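Local coordinates for protein ATP-dependent DNA helicase (Mycobacterium smegmatis, PDB 5V9X) that unwinds RNA:DNA hybrids as a 3'-to-5' helicase that tracks along single-stranded DNA at the expense of ATP, at residues A[32-35]-A[36-39]; A[417-420]-A[421-424]; A[439-442]-A[443-447]; A[797-801]-A[802-806]; A[819-822]-A[823-826]. All blocks are in the same frame, centred on the assembly; numbering follows the deposited sequence.

Interaction 1. Residues A[32-35]-A[36-39]; sequences RFSA and LTRE
F33 makes the first touch across this local contact: CD2 of F33 lies 4.2 Å from CG2 of T37, one turn further on, the ring approaching the methyl obliquely. The ring also meets W56 and W82 edge-to-face and packs on L81 of helix 75-88, so the phenyl group is turned into the protein and away from the helix start. At S34 the backbone and the side chain act separately. The backbone O of S34 accepts from the N of R38 at 3.1 Å with an N-H...O angle of 155°. Its hydroxyl, OG, lies 3.6 Å from OG1 of T37, and both oxygens bond to OD1 of D85 on helix 75-88, which ties the helix start to that helix at one carboxylate. A35 follows as the first helical residue, its O accepting from the N of E39 at 2.9 Å. R38 folds back over this turn. CG of R38 is opposite its own N (chi1 -174°), and a bend at chi3 (-54°) lays the guanidinium so that the O of S34 lies 3.9 Å above the plane of the R38 group, over its centre. From there NH1 of R38 reaches CB of A35 at 3.8 Å, while its NE bonds to the O of L30 in the preceding loop. On another flank L36 packs on V127 and A128 of helix 118-130. With the i to i+4 bonds starting from the carbonyl of S34, this is the N-terminal turn of helix 35-44, with S34 at the N-cap and R38 folded back over it.

Interaction 2. Residues A[417-420]-A[421-424]; sequences GHQV and GEIS. With ANP (phosphoaminophosphonic acid-adenylate ester), chain C.
The chain reverses in a type II beta turn from Q419 to E422, closed by the N of E422 giving its hydrogen to the O of Q419 at 3.1 Å, from above the carbonyl plane. G421 takes the third position of that turn with a positive phi. Just before it, H418 is the centre of an inverse gamma turn, in which the N of Q419 bonds to the O of G417 at 2.7 Å. G417 has no side chain, and its CA meets the O of I423 in a CA-H...O contact of 3.5 Å, where the chain on one side of the turn passes close to the other. H418 points the other way. Its CG lies opposite the backbone N (chi1 -154°), which carries the imidazole to the nucleotide, and NE2 of H418 donates in the ring plane to O1G of the bound ATP analogue at 2.9 Å, almost perfectly straight at 178°. ND1 of H418 bonds to OD1 of D390, so both ring nitrogens are engaged and the ring's rotation is fixed. H418 and the nearby R415, which also bonds to the analogue, are consistent with motif VI of superfamily 2 helicases (QxxGRxGR), with histidine in the place of the last arginine. V420 serves the other end of the ligand, with CG2 of V420 3.5 Å from N3 of the adenine. On the outer side Q419 and E422 run alongside, pointing the same way, amide and carboxylate planes 72° apart. OE1 of Q419 comes 3.6 Å from CG of E422. I423 turns instead toward T255 and D257, where strand 256-262 begins.

Interaction 3. Residues A[439-442]-A[443-447]; sequences CAVT and VQRMQ
T442 and M446 meet one turn apart on helix 433-448, CG2 of T442 lying 3.8 Å from SD of M446 as the two side chains pass at a slant. The threonine rotamer divides its two branches: OG1 is set opposite the carbonyl carbon (chi1 -61°) and bonds back to the O of G438, while CG2, opposite the N, is the branch that faces the sulfur. M446 has CG beside its own N, which runs the chain back along the helix past the O of T442; a turn about CG-SD (chi3 67°) sets the end methyl, and the side chain packs against V406, L410 and V413 of helix 406-413 and L258 of strand 256-262. V441 and R445 form the neighbouring pair. They lie alongside with the same heading, and CG1 of V441 is 4.0 Å from CG of R445. Bends at chi2 and chi3 then steer the arginine away from that valine, and its side chain also touches D450 and L629. Q444, by contrast, has an extended chain, CG and CD both anti (chi1 176°), and sends OE1 to NH1 of R651. V443 lays CG2 3.3 Å from the O of C439 and packs on L258 and V260. Beneath these side chains runs the regular i to i+4 ladder, from the N of V443 to the O of C439 at 2.9 Å through to the N of M446 on the O of T442, also at 2.9 Å. The chemistry implies a buried face made of methyl, methylene and thioether groups, on which the threonine hydroxyl is satisfied by a carbonyl of its own helix and so adds no unpaired polar atom to the core.

Interaction 4. Residues A[797-801]-A[802-806]; sequences KRSPL and WHQRQ. With nucleotides of chain B.
R805 reaches back over L801, and its side chain can be followed from base to tip along that leucine. CB of R805 lies 3.6 Å from the O of L801, and CG and CD continue past the same oxygen. CG sits beside the R805 backbone N (chi1 -67°) and the chain is extended to NE, which points it back toward the helix start. NE faces CG of L801, and the guanidinium spreads flat over the leucine, with CG of L801 3.6 Å above the plane, over the centre of the R805 group. At the tip, NH2 of R805 lies 3.3 Å from CD2 of L801 and forms a salt bridge with E574. The helix itself opens at P800: its O, at the N-cap, accepts from the N of Q804 at 3.0 Å and from the N of H803, two donors on one oxygen. W802 has CG between its N and carbonyl carbon (chi1 70°), which turns the indole back alongside the proline, CD1 of W802 lying 3.5 Å from CB of P800. Upstream, R798 crosses the amide of Q804 at a slant, CG of R798 3.8 Å from NE2 of Q804. Its tip goes to the tracking strand, NH2 of R798 donating in the guanidinium plane to O2 of DC10 of chain B at 2.6 Å (165°); the arginine also packs on a guanine base. Residues 797-806 thus join the loop whose R798 contacts a base of the bound strand to helix 801-815, whose first turn lies against R781 and A785 of helix 774-786 and against D551 and F555 in loops.

Interaction 5. Residues A[819-822]-A[823-826]; sequences PDFP and IVLE
F821 and the helix it precedes form the close-packed half of this contact. CE2 of F821 lies 3.7 Å from CG1 of I823, the two side chains running alongside with the same heading, and CB of F821 is 3.9 Å from CG2 of V824. Having CG opposite its N (chi1 -163°), the phenylalanine lowers its ring among L506 of helix 497-508, K510 and L519 in loops, and A815 of helix 801-815. I823 follows the same direction, onto L506 and onto F780 and C783 of helix 774-786. The other half faces outward. There L825, P819 and D820 are exposed, and the contact is carried by methyl groups resting on backbone oxygens: CD2 of L825 is 3.3 Å from the O of P819, and CD1 of L825 is 3.4 Å from the O of D820. These are van der Waals touches of a leucine across the turn, and CG1 of V824 approaches the O of P819 more loosely, at 4.3 Å. Between the two halves runs the backbone. The N of L825 donates to the O of F821 at 2.9 Å and 168°, and the N of E826 to the O of P822 at 3.0 Å. E826 is buried although it leads off the contact; its OE2 makes a salt bridge with R829 a turn ahead. At the first helical position a proline costs no hydrogen bond, because that position donates none inside the helix. This is the N-terminal turn of helix 822-835, in the DEAD/H associated region, with F821 at the N-cap and P822 at the first helical position (N1).

Of interactions 1 to 3 only interaction 2 holds residues of the nucleotide pocket; 4 and 5 lie in the DEAD/H associated range. Interaction 2 binds the ATP analogue directly. In interaction 1 the side chain of F33 is about 11 Å from the bound ANP. In interaction 3 the side chain of M446 is about 13 Å from the bound ANP. Interactions 2 and 3 are close, nearest atoms about 8 Å apart, and both border strand 256-262. Interaction 4 touches the DNA, on the opposite side of the chain's centre from interaction 2, with centres 46 Å apart. Interactions 4 and 5 open successive helices, 801-815 and 822-835, their centres 21 Å apart, and both pack on helix 774-786.

Interaction 1. Residues A[32-35]-A[36-39]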
# COMPACT_ATOMS: atom_id res chain seq x y z
N ARG A 32 -17.25 -9.29 -32.31
CA ARG A 32 -17.71 -7.92 -32.13
C ARG A 32 -16.81 -6.92 -32.84
O ARG A 32 -17.29 -5.94 -33.42
CB ARG A 32 -17.78 -7.60 -30.64
CG ARG A 32 -18.49 -8.65 -29.81
CD ARG A 32 -18.29 -8.46 -28.32
NE ARG A 32 -19.14 -9.37 -27.55
CZ ARG A 32 -18.72 -10.49 -26.99
NH1 ARG A 32 -17.45 -10.86 -27.09
NH2 ARG A 32 -19.57 -11.25 -26.31
N PHE A 33 -15.50 -7.16 -32.82
CA PHE A 33 -14.53 -6.21 -33.34
C PHE A 33 -14.59 -6.15 -34.87
O PHE A 33 -15.23 -6.97 -35.53
CB PHE A 33 -13.12 -6.57 -32.88
CG PHE A 33 -12.97 -6.66 -31.39
CD1 PHE A 33 -13.40 -7.78 -30.69
CD2 PHE A 33 -12.38 -5.63 -30.67
CE1 PHE A 33 -13.25 -7.87 -29.32
CE2 PHE A 33 -12.24 -5.71 -29.30
CZ PHE A 33 -12.67 -6.83 -28.63
N SER A 34 -13.88 -5.17 -35.42
CA SER A 34 -13.75 -5.06 -36.86
C SER A 34 -12.93 -6.23 -37.41
O SER A 34 -12.33 -7.01 -36.66
CB SER A 34 -13.11 -3.73 -37.24
OG SER A 34 -11.80 -3.63 -36.71
N ALA A 35 -12.91 -6.36 -38.73
CA ALA A 35 -12.17 -7.45 -39.35
C ALA A 35 -10.67 -7.30 -39.12
O ALA A 35 -9.96 -8.29 -38.93
CB ALA A 35 -12.48 -7.52 -40.84
N LEU A 36 -10.16 -6.06 -39.12
CA LEU A 36 -8.73 -5.84 -38.97
C LEU A 36 -8.24 -6.23 -37.58
O LEU A 36 -7.27 -6.99 -37.44
CB LEU A 36 -8.38 -4.38 -39.26
CG LEU A 36 -8.69 -3.84 -40.66
CD1 LEU A 36 -8.16 -2.43 -40.80
CD2 LEU A 36 -8.12 -4.75 -41.74
N THR A 37 -8.89 -5.72 -36.53
CA THR A 37 -8.48 -6.06 -35.18
C THR A 37 -8.67 -7.55 -34.90
O THR A 37 -7.87 -8.16 -34.18
CB THR A 37 -9.24 -5.22 -34.16
OG1 THR A 37 -9.03 -3.83 -34.44
CG2 THR A 37 -8.76 -5.51 -32.75
N ARG A 38 -9.72 -8.15 -35.46
CA ARG A 38 -9.91 -9.59 -35.31
C ARG A 38 -8.78 -10.36 -35.96
O ARG A 38 -8.25 -11.31 -35.37
CB ARG A 38 -11.26 -10.00 -35.92
CG ARG A 38 -11.63 -11.46 -35.68
CD ARG A 38 -12.80 -11.90 -36.54
NE ARG A 38 -13.97 -11.04 -36.39
CZ ARG A 38 -14.46 -10.26 -37.35
NH1 ARG A 38 -13.89 -10.25 -38.55
NH2 ARG A 38 -15.53 -9.51 -37.13
N GLU A 39 -8.37 -9.96 -37.17
CA GLU A 39 -7.30 -10.68 -37.86
C GLU A 39 -5.97 -10.53 -37.13
O GLU A 39 -5.19 -11.48 -37.07
CB GLU A 39 -7.17 -10.21 -39.31
CG GLU A 39 -6.07 -10.94 -40.08
CD GLU A 39 -6.20 -10.80 -41.58
OE1 GLU A 39 -5.70 -9.80 -42.14
OE2 GLU A 39 -6.79 -11.71 -42.21

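Interaction 2. Residues A[417-420]-A[421-424]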
# COMPACT_ATOMS: atom_id res chain seq x y z
N GLY A 417 7.50 -15.13 -14.79
CA GLY A 417 6.65 -15.95 -15.65
C GLY A 417 5.44 -15.22 -16.18
O GLY A 417 4.34 -15.79 -16.24
N HIS A 418 5.61 -13.96 -16.59
CA HIS A 418 4.49 -13.08 -16.89
C HIS A 418 3.93 -13.36 -18.29
O HIS A 418 3.87 -12.49 -19.16
CB HIS A 418 4.91 -11.63 -16.74
CG HIS A 418 3.78 -10.71 -16.41
ND1 HIS A 418 3.18 -9.90 -17.35
CD2 HIS A 418 3.13 -10.47 -15.24
CE1 HIS A 418 2.21 -9.20 -16.78
NE2 HIS A 418 2.16 -9.53 -15.50
N GLN A 419 3.51 -14.60 -18.50
CA GLN A 419 2.88 -15.03 -19.73
C GLN A 419 1.70 -15.93 -19.38
O GLN A 419 1.64 -16.51 -18.29
CB GLN A 419 3.85 -15.77 -20.67
CG GLN A 419 5.10 -14.98 -21.04
CD GLN A 419 6.23 -15.17 -20.05
OE1 GLN A 419 6.54 -16.30 -19.65
NE2 GLN A 419 6.85 -14.07 -19.63
N VAL A 420 0.76 -16.05 -20.32
CA VAL A 420 -0.45 -16.82 -20.08
C VAL A 420 -0.09 -18.29 -19.91
O VAL A 420 0.52 -18.90 -20.80
CB VAL A 420 -1.46 -16.62 -21.22
CG1 VAL A 420 -2.69 -17.49 -21.01
CG2 VAL A 420 -1.86 -15.16 -21.32
N GLY A 421 -0.46 -18.86 -18.77
CA GLY A 421 -0.20 -20.25 -18.48
C GLY A 421 1.13 -20.54 -17.81
O GLY A 421 1.34 -21.67 -17.34
N GLU A 422 2.03 -19.57 -17.74
CA GLU A 422 3.35 -19.81 -17.18
C GLU A 422 3.30 -19.83 -15.65
O GLU A 422 2.38 -19.30 -15.02
CB GLU A 422 4.34 -18.73 -17.64
CG GLU A 422 5.80 -19.09 -17.44
CD GLU A 422 6.27 -20.20 -18.38
OE1 GLU A 422 6.70 -19.87 -19.50
OE2 GLU A 422 6.19 -21.38 -17.99
N ILE A 423 4.30 -20.48 -15.06
CA ILE A 423 4.47 -20.56 -13.61
C ILE A 423 5.29 -19.37 -13.14
O ILE A 423 6.23 -18.93 -13.81
CB ILE A 423 5.14 -21.89 -13.22
CG1 ILE A 423 4.26 -23.08 -13.61
CG2 ILE A 423 5.45 -21.93 -11.72
CD1 ILE A 423 4.92 -24.42 -13.38
N SER A 424 4.92 -18.82 -11.98
CA SER A 424 5.67 -17.74 -11.35
C SER A 424 6.54 -18.34 -10.25
O SER A 424 6.02 -18.91 -9.28
CB SER A 424 4.74 -16.68 -10.78
OG SER A 424 3.96 -16.08 -11.81
PG ANP C . -0.89 -8.24 -14.31
O1G ANP C . 0.36 -8.50 -13.53
O2G ANP C . -1.05 -6.70 -14.56
O3G ANP C . -2.14 -8.78 -13.49
PB ANP C . -2.13 -8.75 -16.73
O1B ANP C . -2.38 -7.23 -16.86
O2B ANP C . -3.32 -9.42 -16.13
N3B ANP C . -0.77 -9.04 -15.79
PA ANP C . -0.95 -8.58 -19.17
O1A ANP C . 0.20 -7.88 -18.55
O2A ANP C . -1.91 -7.65 -19.92
O3A ANP C . -1.86 -9.36 -18.13
O5' ANP C . -0.43 -9.72 -20.14
C5' ANP C . 0.50 -10.80 -19.79
C4' ANP C . 1.34 -11.13 -20.99
O4' ANP C . 0.62 -11.98 -21.91
C3' ANP C . 1.72 -9.91 -21.82
O3' ANP C . 2.93 -10.17 -22.52
C2' ANP C . 0.56 -9.81 -22.81
O2' ANP C . 0.78 -8.87 -23.87
C1' ANP C . 0.35 -11.29 -23.12
N9 ANP C . -0.99 -11.68 -23.57
C8 ANP C . -2.14 -10.93 -23.55
N7 ANP C . -3.20 -11.57 -24.00
C5 ANP C . -2.70 -12.81 -24.35
C6 ANP C . -3.32 -13.96 -24.90
N6 ANP C . -4.62 -14.03 -25.19
N1 ANP C . -2.54 -15.04 -25.12
C2 ANP C . -1.24 -14.97 -24.82
N3 ANP C . -0.55 -13.95 -24.31
C4 ANP C . -1.34 -12.90 -24.09

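Interaction 3. Residues A[439-442]-A[443-447]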
# COMPACT_ATOMS: atom_id res chain seq x y z
N CYS A 439 7.04 -15.20 6.70
CA CYS A 439 7.15 -15.63 5.31
C CYS A 439 6.36 -16.91 5.06
O CYS A 439 5.76 -17.08 3.99
CB CYS A 439 8.62 -15.84 4.94
SG CYS A 439 9.65 -14.37 5.07
N ALA A 440 6.34 -17.82 6.04
CA ALA A 440 5.63 -19.08 5.87
C ALA A 440 4.13 -18.86 5.74
O ALA A 440 3.49 -19.35 4.80
CB ALA A 440 5.94 -20.02 7.03
N VAL A 441 3.54 -18.11 6.68
CA VAL A 441 2.11 -17.79 6.60
C VAL A 441 1.81 -17.08 5.28
O VAL A 441 0.78 -17.34 4.65
CB VAL A 441 1.67 -16.96 7.81
CG1 VAL A 441 0.22 -16.52 7.66
CG2 VAL A 441 1.85 -17.75 9.09
N THR A 442 2.70 -16.19 4.85
CA THR A 442 2.49 -15.47 3.60
C THR A 442 2.44 -16.44 2.42
O THR A 442 1.53 -16.37 1.59
CB THR A 442 3.58 -14.43 3.40
OG1 THR A 442 3.54 -13.48 4.48
CG2 THR A 442 3.38 -13.70 2.09
N VAL A 443 3.42 -17.35 2.34
CA VAL A 443 3.40 -18.38 1.30
C VAL A 443 2.13 -19.21 1.39
O VAL A 443 1.51 -19.55 0.38
CB VAL A 443 4.66 -19.25 1.39
CG1 VAL A 443 4.51 -20.51 0.54
CG2 VAL A 443 5.89 -18.47 0.96
N GLN A 444 1.72 -19.54 2.62
CA GLN A 444 0.51 -20.33 2.82
C GLN A 444 -0.72 -19.62 2.26
O GLN A 444 -1.50 -20.20 1.50
CB GLN A 444 0.33 -20.62 4.31
CG GLN A 444 -0.94 -21.35 4.67
CD GLN A 444 -1.10 -21.52 6.16
OE1 GLN A 444 -0.57 -22.46 6.76
NE2 GLN A 444 -1.83 -20.60 6.79
N ARG A 445 -0.90 -18.34 2.62
CA ARG A 445 -2.06 -17.60 2.14
C ARG A 445 -2.00 -17.35 0.64
O ARG A 445 -3.05 -17.30 -0.02
CB ARG A 445 -2.18 -16.27 2.90
CG ARG A 445 -2.18 -16.40 4.42
CD ARG A 445 -3.59 -16.56 4.98
NE ARG A 445 -4.28 -15.27 5.09
CZ ARG A 445 -5.53 -15.13 5.52
NH1 ARG A 445 -6.23 -16.20 5.87
NH2 ARG A 445 -6.07 -13.92 5.59
N MET A 446 -0.80 -17.18 0.08
CA MET A 446 -0.66 -16.96 -1.35
C MET A 446 -1.13 -18.17 -2.15
O MET A 446 -1.77 -18.03 -3.20
CB MET A 446 0.78 -16.62 -1.71
CG MET A 446 1.27 -15.27 -1.25
SD MET A 446 3.06 -15.14 -1.36
CE MET A 446 3.30 -15.22 -3.13
N GLN A 447 -0.79 -19.37 -1.68
CA GLN A 447 -1.19 -20.58 -2.39
C GLN A 447 -2.70 -20.78 -2.37
O GLN A 447 -3.25 -21.34 -3.32
CB GLN A 447 -0.47 -21.79 -1.79
CG GLN A 447 1.05 -21.75 -1.94
CD GLN A 447 1.75 -22.86 -1.20
OE1 GLN A 447 1.16 -23.52 -0.33
NE2 GLN A 447 3.02 -23.09 -1.53

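Interaction 4. Residues A[797-801]-A[802-806]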
# COMPACT_ATOMS: atom_id res chain seq x y z
N LYS A 797 5.87 25.70 -2.76
CA LYS A 797 6.72 24.65 -2.22
C LYS A 797 6.11 24.12 -0.93
O LYS A 797 5.75 24.91 -0.05
CB LYS A 797 8.14 25.17 -1.97
CG LYS A 797 9.23 24.15 -2.28
CD LYS A 797 10.61 24.77 -2.21
CE LYS A 797 11.03 25.04 -0.77
NZ LYS A 797 12.38 25.65 -0.70
N ARG A 798 6.01 22.80 -0.83
CA ARG A 798 5.51 22.18 0.39
C ARG A 798 6.50 22.42 1.52
O ARG A 798 7.70 22.15 1.38
CB ARG A 798 5.29 20.68 0.17
CG ARG A 798 4.18 20.08 1.03
CD ARG A 798 3.95 18.61 0.70
NE ARG A 798 3.82 18.38 -0.74
CZ ARG A 798 4.67 17.65 -1.46
NH1 ARG A 798 5.70 17.06 -0.87
NH2 ARG A 798 4.47 17.49 -2.76
N SER A 799 6.00 22.94 2.64
CA SER A 799 6.86 23.33 3.75
C SER A 799 7.67 22.13 4.25
O SER A 799 7.20 20.99 4.19
CB SER A 799 6.03 23.92 4.88
OG SER A 799 4.98 23.05 5.25
N PRO A 800 8.89 22.36 4.74
CA PRO A 800 9.68 21.26 5.30
C PRO A 800 8.98 20.63 6.50
O PRO A 800 8.07 21.21 7.10
CB PRO A 800 10.99 21.94 5.72
CG PRO A 800 10.66 23.39 5.82
CD PRO A 800 9.61 23.64 4.78
N LEU A 801 9.42 19.42 6.83
CA LEU A 801 8.71 18.64 7.85
C LEU A 801 8.78 19.31 9.21
O LEU A 801 7.80 19.27 9.97
CB LEU A 801 9.28 17.22 7.90
CG LEU A 801 8.34 16.14 8.44
CD1 LEU A 801 7.00 16.21 7.75
CD2 LEU A 801 8.97 14.79 8.24
N TRP A 802 9.92 19.93 9.54
CA TRP A 802 10.02 20.64 10.81
C TRP A 802 9.01 21.78 10.89
O TRP A 802 8.53 22.12 11.98
CB TRP A 802 11.44 21.18 11.01
CG TRP A 802 11.81 22.31 10.09
CD1 TRP A 802 12.48 22.20 8.90
CD2 TRP A 802 11.53 23.70 10.27
NE1 TRP A 802 12.65 23.44 8.34
CE2 TRP A 802 12.07 24.38 9.15
CE3 TRP A 802 10.89 24.45 11.26
CZ2 TRP A 802 11.98 25.77 9.00
CZ3 TRP A 802 10.79 25.82 11.11
CH2 TRP A 802 11.34 26.47 9.99
N HIS A 803 8.67 22.37 9.75
CA HIS A 803 7.76 23.51 9.73
C HIS A 803 6.30 23.06 9.75
O HIS A 803 5.46 23.71 10.38
CB HIS A 803 8.04 24.38 8.51
CG HIS A 803 7.26 25.66 8.48
ND1 HIS A 803 6.34 25.95 7.50
CD2 HIS A 803 7.27 26.72 9.32
CE1 HIS A 803 5.81 27.14 7.73
NE2 HIS A 803 6.36 27.63 8.83
N GLN A 804 5.98 21.97 9.05
CA GLN A 804 4.66 21.37 9.18
C GLN A 804 4.37 21.04 10.64
O GLN A 804 3.31 21.40 11.17
CB GLN A 804 4.55 20.11 8.32
CG GLN A 804 4.33 20.37 6.84
CD GLN A 804 4.00 19.10 6.07
OE1 GLN A 804 3.79 18.04 6.66
NE2 GLN A 804 3.94 19.21 4.75
N ARG A 805 5.31 20.38 11.31
CA ARG A 805 5.12 20.00 12.71
C ARG A 805 4.88 21.22 13.59
O ARG A 805 3.95 21.24 14.40
CB ARG A 805 6.33 19.22 13.21
CG ARG A 805 6.50 17.87 12.55
CD ARG A 805 7.94 17.42 12.63
NE ARG A 805 8.08 16.04 12.19
CZ ARG A 805 9.24 15.47 11.88
NH1 ARG A 805 10.36 16.18 11.95
NH2 ARG A 805 9.28 14.21 11.50
N GLN A 806 5.71 22.25 13.44
CA GLN A 806 5.59 23.44 14.28
C GLN A 806 4.23 24.11 14.09
O GLN A 806 3.54 24.43 15.07
CB GLN A 806 6.72 24.41 13.98
CG GLN A 806 6.60 25.76 14.68
CD GLN A 806 7.79 26.65 14.40
OE1 GLN A 806 7.65 27.74 13.84
NE2 GLN A 806 8.98 26.21 14.80
P DC B 10 3.59 11.61 -10.46
OP1 DC B 10 2.38 11.91 -11.27
OP2 DC B 10 4.79 11.05 -11.11
O5' DC B 10 4.05 12.94 -9.71
C5' DC B 10 3.09 13.82 -9.16
C4' DC B 10 3.77 14.96 -8.45
O4' DC B 10 4.28 14.50 -7.18
C3' DC B 10 4.96 15.56 -9.20
O3' DC B 10 4.77 16.94 -9.38
C2' DC B 10 6.16 15.28 -8.29
C1' DC B 10 5.49 15.16 -6.93
N1 DC B 10 6.28 14.37 -5.95
C2 DC B 10 6.38 14.82 -4.63
O2 DC B 10 5.79 15.86 -4.30
N3 DC B 10 7.10 14.09 -3.74
C4 DC B 10 7.71 12.97 -4.14
N4 DC B 10 8.42 12.29 -3.23
C5 DC B 10 7.63 12.50 -5.48
C6 DC B 10 6.91 13.23 -6.35

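Interaction 5. Residues A[819-822]-A[823-826]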
# COMPACT_ATOMS: atom_id res chain seq x y z
N PRO A 819 -13.90 20.81 19.64
CA PRO A 819 -13.96 19.39 19.26
C PRO A 819 -14.63 19.15 17.92
O PRO A 819 -14.48 18.06 17.36
CB PRO A 819 -14.75 18.74 20.40
CG PRO A 819 -15.60 19.85 20.93
CD PRO A 819 -14.78 21.10 20.79
N ASP A 820 -15.36 20.13 17.39
CA ASP A 820 -16.03 20.01 16.10
C ASP A 820 -15.16 20.47 14.94
O ASP A 820 -15.63 20.44 13.79
CB ASP A 820 -17.33 20.83 16.12
CG ASP A 820 -17.13 22.23 16.67
OD1 ASP A 820 -16.28 22.40 17.57
OD2 ASP A 820 -17.83 23.15 16.21
N PHE A 821 -13.92 20.87 15.20
CA PHE A 821 -13.01 21.32 14.16
C PHE A 821 -12.81 20.20 13.14
O PHE A 821 -12.38 19.10 13.51
CB PHE A 821 -11.67 21.72 14.78
CG PHE A 821 -10.80 22.55 13.89
CD1 PHE A 821 -11.12 23.88 13.63
CD2 PHE A 821 -9.65 22.02 13.33
CE1 PHE A 821 -10.31 24.65 12.81
CE2 PHE A 821 -8.84 22.79 12.51
CZ PHE A 821 -9.17 24.10 12.26
N PRO A 822 -13.11 20.43 11.86
CA PRO A 822 -13.09 19.33 10.88
C PRO A 822 -11.77 18.58 10.79
O PRO A 822 -11.78 17.38 10.46
CB PRO A 822 -13.44 20.03 9.56
CG PRO A 822 -14.27 21.19 9.98
CD PRO A 822 -13.69 21.66 11.29
N ILE A 823 -10.64 19.23 11.06
CA ILE A 823 -9.37 18.51 11.02
C ILE A 823 -9.25 17.59 12.22
O ILE A 823 -8.76 16.45 12.10
CB ILE A 823 -8.19 19.50 10.93
CG1 ILE A 823 -8.37 20.42 9.73
CG2 ILE A 823 -6.88 18.75 10.81
CD1 ILE A 823 -8.47 19.68 8.41
N VAL A 824 -9.69 18.04 13.39
CA VAL A 824 -9.71 17.17 14.57
C VAL A 824 -10.63 15.98 14.31
O VAL A 824 -10.28 14.83 14.61
CB VAL A 824 -10.14 17.96 15.82
CG1 VAL A 824 -10.29 17.02 17.01
CG2 VAL A 824 -9.13 19.05 16.12
N LEU A 825 -11.82 16.24 13.76
CA LEU A 825 -12.76 15.16 13.46
C LEU A 825 -12.13 14.14 12.52
O LEU A 825 -12.25 12.92 12.74
CB LEU A 825 -14.03 15.73 12.84
CG LEU A 825 -14.88 16.72 13.65
CD1 LEU A 825 -16.05 17.22 12.83
CD2 LEU A 825 -15.36 16.07 14.94
N GLU A 826 -11.46 14.60 11.47
CA GLU A 826 -10.91 13.69 10.48
C GLU A 826 -9.70 12.94 11.03
O GLU A 826 -9.52 11.75 10.74
CB GLU A 826 -10.54 14.44 9.20
CG GLU A 826 -9.85 13.60 8.14
CD GLU A 826 -10.63 12.34 7.79
OE1 GLU A 826 -11.88 12.35 7.85
OE2 GLU A 826 -9.98 11.33 7.43